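Local coordinates for [Ribosomal protein bS18]-alanine N-acetyltransferase (Escherichia coli O157:H7, PDB 5ISV), which probably transfers the acetyl group of acetyl-CoA to the N-terminal alanine of ribosomal protein bS18, as a member of the GNAT acetyltransferase family, at residues A[57-62]-A[95-100]; A[63-68]-A[99-104]. All blocks are in the same frame, centred on the assembly; numbering follows the deposited sequence. Where two conformers were deposited one is given.

Interaction 1: residues A[57-62]-A[95-100]; sequences TQVVLD and RGVATL
V59 and V97 meet at an angle near the turn that joins strands 50-60 and 63-71 of the GNAT sheet, at the place where the chain returns from helix 80-94 to enter strand 99-105. The methyl groups do the touching: CG1 of V59 lies 4.2 Å from CG2 of V97. V59 turns CG1 anti to its own backbone N (chi1 -177°), which carries that methyl across toward the incoming segment, and L92 of helix 80-94 packs against both valines. Deeper in the sheet, T57 offers its methyl CG2 to CD1 of L100 at 4.2 Å, a light contact between buried side chains, with L88 and I89 of the same helix close by. Helix 80-94 ends in a Schellman motif, G96 taking the positive phi, and the chain then runs past D62 at the turn. Here side chain meets backbone: V97 rests CG1 against the carbonyl O of D62, at 3.4 Å, while the methyl of A98 comes up beside the D62 carboxylate, CB to OD2 3.8 Å. Between these two flanking methyl contacts, the backbone N of A98 donates a hydrogen bond to D62 O, 2.7 Å long, with an N-H...O angle of 151°.

Interaction 2: residues A[63-68]-A[99-104]; sequences EATLFN and TLWLEV
The parallel strands of a right-handed beta-alpha-beta crossover, 63-71 and 99-105 with helix 80-94 between them, pair here at the middle of the GNAT sheet. E63, A64 and T65 stand in register with T99, L100 and W101, and the short strand segments are twisted by 25°. Backbone bonds alternate across the pair: A64 N donates to T99 O, W101 N to A64 O, and L66 N to W101 O, the last at 2.8 Å and nearly straight. On the helix side, L100 brings its branch CD1 to 3.8 Å from A64 CB, and L88, I89 and L92 pack over it. L66 and L102 run alongside one another, their CB atoms 3.9 Å apart. The other face carries E63, T65, T99 and W101. In the conformer described, one of two for T99, chi1 56° turns OG1 toward the indole, and W101 NE1 gives it a weak hydrogen bond; in this same conformer E63 runs alongside T99, its CG 3.7 Å from T99 OG1. The W101 indole meets A64 O with its edge, CD1 to O 3.4 Å in the ring plane, while T65 OG1 lies near W101 CB, at 4.1 Å. Beyond L66 direct pairing gives way to water: one molecule donates to L66 O, at 2.7 Å, and accepts from E103 N. E103, the predicted proton acceptor, also forms a salt bridge with R126. Such parting of the two central parallel strands is characteristic of the GNAT fold, whose V-shaped opening receives acetyl-CoA.

Interactions 1 and 2, with centres 9 Å apart, follow one strand from its entry into the sheet toward the active site, and share T99 and L100. The turn after strand 50-60 returns the chain antiparallel, and a probable hydrogen bond from T65 N to Q58 O, 2.8 Å, joins the two contacts directly; T57 OG1 also packs on L66 CD1, at 3.5 Å. Interaction 2 reaches the predicted catalytic end: L102 lies about 4 Å, side chain to side chain, from Y115, the predicted proton donor. L66 is about 4 Å, side chain to side chain, from I69 three residues further on the same strand, in the predicted acetyl-CoA site.

Interaction 1: residues A[57-62]-A[95-100]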
ATOM      1  N   THR A  57      -4.016  -3.988  -1.864  1.00 15.47           N
ATOM      2  CA  THR A  57      -4.082  -3.183  -3.090  1.00 16.55           C
ATOM      3  C   THR A  57      -5.187  -3.703  -3.980  1.00 16.69           C
ATOM      4  O   THR A  57      -5.264  -4.895  -4.232  1.00 17.83           O
ATOM      5  CB  THR A  57      -2.751  -3.253  -3.871  1.00 17.18           C
ATOM      6  OG1 THR A  57      -1.688  -2.793  -3.036  1.00 18.62           O
ATOM      7  CG2 THR A  57      -2.754  -2.396  -5.157  1.00 17.93           C
ATOM      8  N   GLN A  58      -6.074  -2.776  -4.464  1.00 16.54           N
ATOM      9  CA  GLN A  58      -7.104  -3.162  -5.399  1.00 18.26           C
ATOM     10  C   GLN A  58      -6.592  -2.767  -6.775  1.00 18.77           C
ATOM     11  O   GLN A  58      -6.070  -1.657  -6.927  1.00 22.87           O
ATOM     12  CB  GLN A  58      -8.401  -2.352  -5.061  1.00 21.17           C
ATOM     13  CG  GLN A  58      -9.688  -2.863  -5.635  1.00 25.10           C
ATOM     14  CD  GLN A  58     -10.792  -1.841  -5.344  1.00 28.02           C
ATOM     15  OE1 GLN A  58     -11.472  -1.895  -4.321  1.00 31.51           O
ATOM     16  NE2 GLN A  58     -10.778  -0.808  -6.107  1.00 34.43           N
ATOM     17  N   VAL A  59      -6.743  -3.639  -7.762  1.00 18.29           N
ATOM     18  CA  VAL A  59      -6.401  -3.345  -9.146  1.00 21.13           C
ATOM     19  C   VAL A  59      -7.683  -3.368  -9.975  1.00 22.49           C
ATOM     20  O   VAL A  59      -8.347  -4.399 -10.045  1.00 24.81           O
ATOM     21  CB  VAL A  59      -5.396  -4.373  -9.730  1.00 22.38           C
ATOM     22  CG1 VAL A  59      -5.010  -3.986 -11.151  1.00 25.76           C
ATOM     23  CG2 VAL A  59      -4.137  -4.470  -8.858  1.00 22.18           C
ATOM     24  N   VAL A  60      -8.018  -2.211 -10.546  1.00 22.80           N
ATOM     25  CA  VAL A  60      -9.221  -2.039 -11.390  1.00 23.92           C
ATOM     26  C   VAL A  60      -8.741  -1.631 -12.776  1.00 24.17           C
ATOM     27  O   VAL A  60      -8.114  -0.578 -12.937  1.00 24.90           O
ATOM     28  CB  VAL A  60     -10.135  -0.953 -10.793  1.00 24.73           C
ATOM     29  CG1 VAL A  60     -11.347  -0.832 -11.655  1.00 29.21           C
ATOM     30  CG2 VAL A  60     -10.557  -1.280  -9.370  1.00 26.09           C
ATOM     31  N   LEU A  61      -8.968  -2.490 -13.764  1.00 25.86           N
ATOM     32  CA  LEU A  61      -8.364  -2.329 -15.106  1.00 26.43           C
ATOM     33  C   LEU A  61      -6.819  -2.185 -14.989  1.00 25.07           C
ATOM     34  O   LEU A  61      -6.195  -3.020 -14.364  1.00 26.96           O
ATOM     35  CB  LEU A  61      -9.045  -1.169 -15.874  1.00 28.20           C
ATOM     36  CG  LEU A  61     -10.569  -1.276 -15.924  1.00 29.55           C
ATOM     37  CD1 LEU A  61     -11.127  -0.047 -16.620  1.00 30.64           C
ATOM     38  CD2 LEU A  61     -10.996  -2.526 -16.681  1.00 31.13           C
ATOM     39  N   ASP A  62      -6.203  -1.120 -15.511  1.00 25.21           N
ATOM     40  CA  ASP A  62      -4.757  -0.890 -15.447  1.00 24.67           C
ATOM     41  C   ASP A  62      -4.371   0.141 -14.367  1.00 23.58           C
ATOM     42  O   ASP A  62      -3.306   0.760 -14.461  1.00 24.46           O
ATOM     43  CB  ASP A  62      -4.221  -0.422 -16.811  1.00 24.93           C
ATOM     44  CG  ASP A  62      -4.820   0.902 -17.262  1.00 28.47           C
ATOM     45  OD1 ASP A  62      -5.792   1.358 -16.636  1.00 29.12           O
ATOM     46  OD2 ASP A  62      -4.276   1.479 -18.215  1.00 31.75           O
ATOM     47  N   ARG A  95       2.575  -6.693 -14.950  1.00 27.62           N
ATOM     48  CA  ARG A  95       1.184  -6.812 -15.409  1.00 26.31           C
ATOM     49  C   ARG A  95       0.738  -5.655 -16.304  1.00 25.88           C
ATOM     50  O   ARG A  95      -0.414  -5.636 -16.770  1.00 30.05           O
ATOM     51  CB  ARG A  95       0.259  -6.916 -14.196  1.00 26.35           C
ATOM     52  CG  ARG A  95       0.352  -8.241 -13.473  1.00 28.05           C
ATOM     53  CD  ARG A  95      -0.312  -8.164 -12.105  1.00 30.54           C
ATOM     54  NE  ARG A  95      -0.129  -9.444 -11.407  1.00 31.22           N
ATOM     55  CZ  ARG A  95      -1.097 -10.228 -10.955  1.00 33.38           C
ATOM     56  NH1 ARG A  95      -2.386  -9.892 -11.078  1.00 40.29           N
ATOM     57  NH2 ARG A  95      -0.767 -11.381 -10.380  1.00 39.81           N
ATOM     58  N   GLY A  96       1.623  -4.689 -16.543  1.00 25.63           N
ATOM     59  CA  GLY A  96       1.308  -3.569 -17.419  1.00 25.04           C
ATOM     60  C   GLY A  96       0.440  -2.516 -16.767  1.00 26.02           C
ATOM     61  O   GLY A  96      -0.110  -1.660 -17.452  1.00 28.68           O
ATOM     62  N   VAL A  97       0.354  -2.507 -15.443  1.00 24.16           N
ATOM     63  CA  VAL A  97      -0.470  -1.517 -14.739  1.00 22.79           C
ATOM     64  C   VAL A  97       0.141  -0.134 -14.925  1.00 22.46           C
ATOM     65  O   VAL A  97       1.366   0.036 -14.872  1.00 22.65           O
ATOM     66  CB  VAL A  97      -0.569  -1.893 -13.243  1.00 22.75           C
ATOM     67  CG1 VAL A  97      -1.075  -0.772 -12.367  1.00 23.29           C
ATOM     68  CG2 VAL A  97      -1.419  -3.150 -13.079  1.00 23.38           C
ATOM     69  N   ALA A  98      -0.704   0.844 -15.228  1.00 22.23           N
ATOM     70  CA  ALA A  98      -0.237   2.188 -15.567  1.00 19.61           C
ATOM     71  C   ALA A  98       0.146   3.055 -14.389  1.00 19.31           C
ATOM     72  O   ALA A  98       1.130   3.800 -14.465  1.00 21.60           O
ATOM     73  CB  ALA A  98      -1.293   2.892 -16.382  1.00 21.02           C
ATOM     74  N   THR A  99      -0.652   3.018 -13.322  0.50 19.83           N
ATOM     75  CA  THR A  99      -0.409   3.855 -12.147  0.50 20.47           C
ATOM     76  C   THR A  99      -0.739   3.099 -10.891  0.50 18.36           C
ATOM     77  O   THR A  99      -1.514   2.124 -10.935  0.50 19.53           O
ATOM     78  CB  THR A  99      -1.276   5.137 -12.165  0.50 22.23           C
ATOM     79  OG1 THR A  99      -2.652   4.751 -12.275  0.50 23.98           O
ATOM     80  CG2 THR A  99      -0.903   6.055 -13.320  0.50 23.94           C
ATOM     81  N   LEU A 100      -0.082   3.525  -9.804  1.00 18.03           N
ATOM     82  CA  LEU A 100      -0.424   3.130  -8.440  1.00 17.87           C
ATOM     83  C   LEU A 100      -0.742   4.417  -7.648  1.00 18.41           C
ATOM     84  O   LEU A 100       0.060   5.336  -7.601  1.00 19.23           O
ATOM     85  CB  LEU A 100       0.733   2.353  -7.797  1.00 17.73           C
ATOM     86  CG  LEU A 100       0.630   2.061  -6.308  1.00 17.32           C
ATOM     87  CD1 LEU A 100      -0.568   1.150  -5.997  1.00 18.32           C
ATOM     88  CD2 LEU A 100       1.904   1.344  -5.841  1.00 17.92           C
TER

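Interaction 2: residues A[63-68]-A[99-104]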
ATOM      1  N   GLU A  63      -5.201   0.300 -13.344  1.00 21.97           N
ATOM      2  CA  GLU A  63      -4.941   1.208 -12.239  1.00 22.84           C
ATOM      3  C   GLU A  63      -5.051   0.517 -10.899  1.00 20.50           C
ATOM      4  O   GLU A  63      -6.046  -0.113 -10.586  1.00 21.89           O
ATOM      5  CB  GLU A  63      -5.918   2.371 -12.303  1.00 26.09           C
ATOM      6  CG  GLU A  63      -5.788   3.180 -13.592  1.00 29.84           C
ATOM      7  CD  GLU A  63      -6.881   4.200 -13.780  1.00 37.26           C
ATOM      8  OE1 GLU A  63      -7.948   4.138 -13.111  1.00 43.63           O
ATOM      9  OE2 GLU A  63      -6.657   5.053 -14.638  1.00 41.40           O
ATOM     10  N   ALA A  64      -4.031   0.722 -10.081  1.00 18.67           N
ATOM     11  CA  ALA A  64      -3.980   0.091  -8.774  1.00 18.06           C
ATOM     12  C   ALA A  64      -4.092   1.138  -7.683  1.00 17.56           C
ATOM     13  O   ALA A  64      -3.612   2.255  -7.840  1.00 18.01           O
ATOM     14  CB  ALA A  64      -2.679  -0.693  -8.620  1.00 18.05           C
ATOM     15  N   THR A  65      -4.775   0.804  -6.593  1.00 17.69           N
ATOM     16  CA  THR A  65      -4.916   1.674  -5.465  1.00 18.50           C
ATOM     17  C   THR A  65      -4.526   0.915  -4.190  1.00 18.19           C
ATOM     18  O   THR A  65      -5.121  -0.113  -3.878  1.00 17.65           O
ATOM     19  CB  THR A  65      -6.360   2.184  -5.350  1.00 20.30           C
ATOM     20  OG1 THR A  65      -6.662   2.940  -6.529  1.00 23.64           O
ATOM     21  CG2 THR A  65      -6.520   3.077  -4.173  1.00 21.45           C
ATOM     22  N   LEU A  66      -3.595   1.505  -3.438  1.00 17.32           N
ATOM     23  CA  LEU A  66      -3.162   0.954  -2.147  1.00 16.95           C
ATOM     24  C   LEU A  66      -4.211   1.364  -1.100  1.00 16.51           C
ATOM     25  O   LEU A  66      -4.395   2.573  -0.823  1.00 18.88           O
ATOM     26  CB  LEU A  66      -1.783   1.498  -1.772  1.00 17.38           C
ATOM     27  CG  LEU A  66      -1.168   0.956  -0.483  1.00 17.99           C
ATOM     28  CD1 LEU A  66      -0.782  -0.508  -0.599  1.00 18.32           C
ATOM     29  CD2 LEU A  66       0.018   1.844  -0.111  1.00 18.31           C
ATOM     30  N   PHE A  67      -4.949   0.405  -0.565  1.00 16.13           N
ATOM     31  CA  PHE A  67      -5.966   0.646   0.445  1.00 17.36           C
ATOM     32  C   PHE A  67      -5.350   0.717   1.851  1.00 16.35           C
ATOM     33  O   PHE A  67      -5.904   1.394   2.717  1.00 17.42           O
ATOM     34  CB  PHE A  67      -7.108  -0.378   0.371  1.00 16.54           C
ATOM     35  CG  PHE A  67      -8.241   0.067  -0.538  1.00 16.24           C
ATOM     36  CD1 PHE A  67      -8.066   0.110  -1.921  1.00 17.99           C
ATOM     37  CD2 PHE A  67      -9.434   0.497   0.002  1.00 19.27           C
ATOM     38  CE1 PHE A  67      -9.072   0.578  -2.771  1.00 19.21           C
ATOM     39  CE2 PHE A  67     -10.471   0.915  -0.835  1.00 19.98           C
ATOM     40  CZ  PHE A  67     -10.288   0.938  -2.212  1.00 20.05           C
ATOM     41  N   ASN A  68      -4.245  -0.044   2.108  1.00 15.74           N
ATOM     42  CA  ASN A  68      -3.659  -0.056   3.426  1.00 16.05           C
ATOM     43  C   ASN A  68      -2.299  -0.742   3.351  1.00 15.66           C
ATOM     44  O   ASN A  68      -2.126  -1.626   2.562  1.00 17.42           O
ATOM     45  CB  ASN A  68      -4.553  -0.841   4.392  1.00 16.63           C
ATOM     46  CG  ASN A  68      -4.245  -0.552   5.855  1.00 18.51           C
ATOM     47  OD1 ASN A  68      -3.461   0.318   6.185  1.00 19.23           O
ATOM     48  ND2 ASN A  68      -4.862  -1.316   6.742  1.00 23.77           N
ATOM     49  N   THR A  99      -0.652   3.018 -13.322  0.50 19.83           N
ATOM     50  CA  THR A  99      -0.409   3.855 -12.147  0.50 20.47           C
ATOM     51  C   THR A  99      -0.739   3.099 -10.891  0.50 18.36           C
ATOM     52  O   THR A  99      -1.514   2.124 -10.935  0.50 19.53           O
ATOM     53  CB  THR A  99      -1.276   5.137 -12.165  0.50 22.23           C
ATOM     54  OG1 THR A  99      -2.652   4.751 -12.275  0.50 23.98           O
ATOM     55  CG2 THR A  99      -0.903   6.055 -13.320  0.50 23.94           C
ATOM     56  N   LEU A 100      -0.082   3.525  -9.804  1.00 18.03           N
ATOM     57  CA  LEU A 100      -0.424   3.130  -8.440  1.00 17.87           C
ATOM     58  C   LEU A 100      -0.742   4.417  -7.648  1.00 18.41           C
ATOM     59  O   LEU A 100       0.060   5.336  -7.601  1.00 19.23           O
ATOM     60  CB  LEU A 100       0.733   2.353  -7.797  1.00 17.73           C
ATOM     61  CG  LEU A 100       0.630   2.061  -6.308  1.00 17.32           C
ATOM     62  CD1 LEU A 100      -0.568   1.150  -5.997  1.00 18.32           C
ATOM     63  CD2 LEU A 100       1.904   1.344  -5.841  1.00 17.92           C
ATOM     64  N   TRP A 101      -1.862   4.405  -6.956  1.00 17.39           N
ATOM     65  CA  TRP A 101      -2.355   5.525  -6.143  1.00 18.76           C
ATOM     66  C   TRP A 101      -2.387   5.141  -4.669  1.00 18.05           C
ATOM     67  O   TRP A 101      -2.637   3.990  -4.327  1.00 18.72           O
ATOM     68  CB  TRP A 101      -3.827   5.838  -6.544  1.00 20.80           C
ATOM     69  CG  TRP A 101      -3.983   6.245  -7.926  1.00 26.23           C
ATOM     70  CD1 TRP A 101      -4.064   5.436  -9.031  1.00 27.41           C
ATOM     71  CD2 TRP A 101      -4.043   7.589  -8.400  1.00 26.46           C
ATOM     72  NE1 TRP A 101      -4.153   6.202 -10.160  1.00 32.03           N
ATOM     73  CE2 TRP A 101      -4.127   7.529  -9.800  1.00 29.70           C
ATOM     74  CE3 TRP A 101      -4.004   8.843  -7.778  1.00 29.48           C
ATOM     75  CZ2 TRP A 101      -4.246   8.680 -10.591  1.00 31.80           C
ATOM     76  CZ3 TRP A 101      -4.106  10.004  -8.584  1.00 31.71           C
ATOM     77  CH2 TRP A 101      -4.209   9.909  -9.958  1.00 31.35           C
ATOM     78  N   LEU A 102      -2.185   6.111  -3.813  1.00 18.13           N
ATOM     79  CA  LEU A 102      -2.368   5.919  -2.359  1.00 18.54           C
ATOM     80  C   LEU A 102      -2.782   7.211  -1.712  1.00 18.09           C
ATOM     81  O   LEU A 102      -2.718   8.280  -2.337  1.00 19.61           O
ATOM     82  CB  LEU A 102      -1.080   5.379  -1.665  1.00 19.12           C
ATOM     83  CG  LEU A 102       0.171   6.249  -1.739  1.00 19.28           C
ATOM     84  CD1 LEU A 102       0.213   7.388  -0.717  1.00 21.38           C
ATOM     85  CD2 LEU A 102       1.418   5.376  -1.531  1.00 19.44           C
ATOM     86  N   GLU A 103      -3.216   7.117  -0.465  1.00 18.15           N
ATOM     87  CA  GLU A 103      -3.624   8.260   0.322  1.00 19.69           C
ATOM     88  C   GLU A 103      -2.853   8.208   1.646  1.00 19.66           C
ATOM     89  O   GLU A 103      -2.695   7.110   2.222  1.00 21.38           O
ATOM     90  CB  GLU A 103      -5.117   8.127   0.607  1.00 23.48           C
ATOM     91  CG  GLU A 103      -5.913   9.348   0.397  1.00 28.85           C
ATOM     92  CD  GLU A 103      -7.408   9.087   0.331  1.00 29.66           C
ATOM     93  OE1 GLU A 103      -7.892   8.128   0.948  1.00 26.96           O
ATOM     94  OE2 GLU A 103      -8.101   9.857  -0.347  1.00 37.92           O
ATOM     95  N   VAL A 104      -2.352   9.341   2.105  1.00 18.22           N
ATOM     96  CA  VAL A 104      -1.563   9.386   3.326  1.00 19.34           C
ATOM     97  C   VAL A 104      -1.935  10.609   4.143  1.00 18.33           C
ATOM     98  O   VAL A 104      -2.132  11.698   3.610  1.00 19.46           O
ATOM     99  CB  VAL A 104      -0.031   9.319   2.993  1.00 19.60           C
ATOM    100  CG1 VAL A 104       0.396  10.396   2.033  1.00 20.42           C
ATOM    101  CG2 VAL A 104       0.841   9.380   4.242  1.00 20.24           C
TER
HETATM  102  O   HOH W   1      -3.659   4.497   0.984  1.00 24.30           O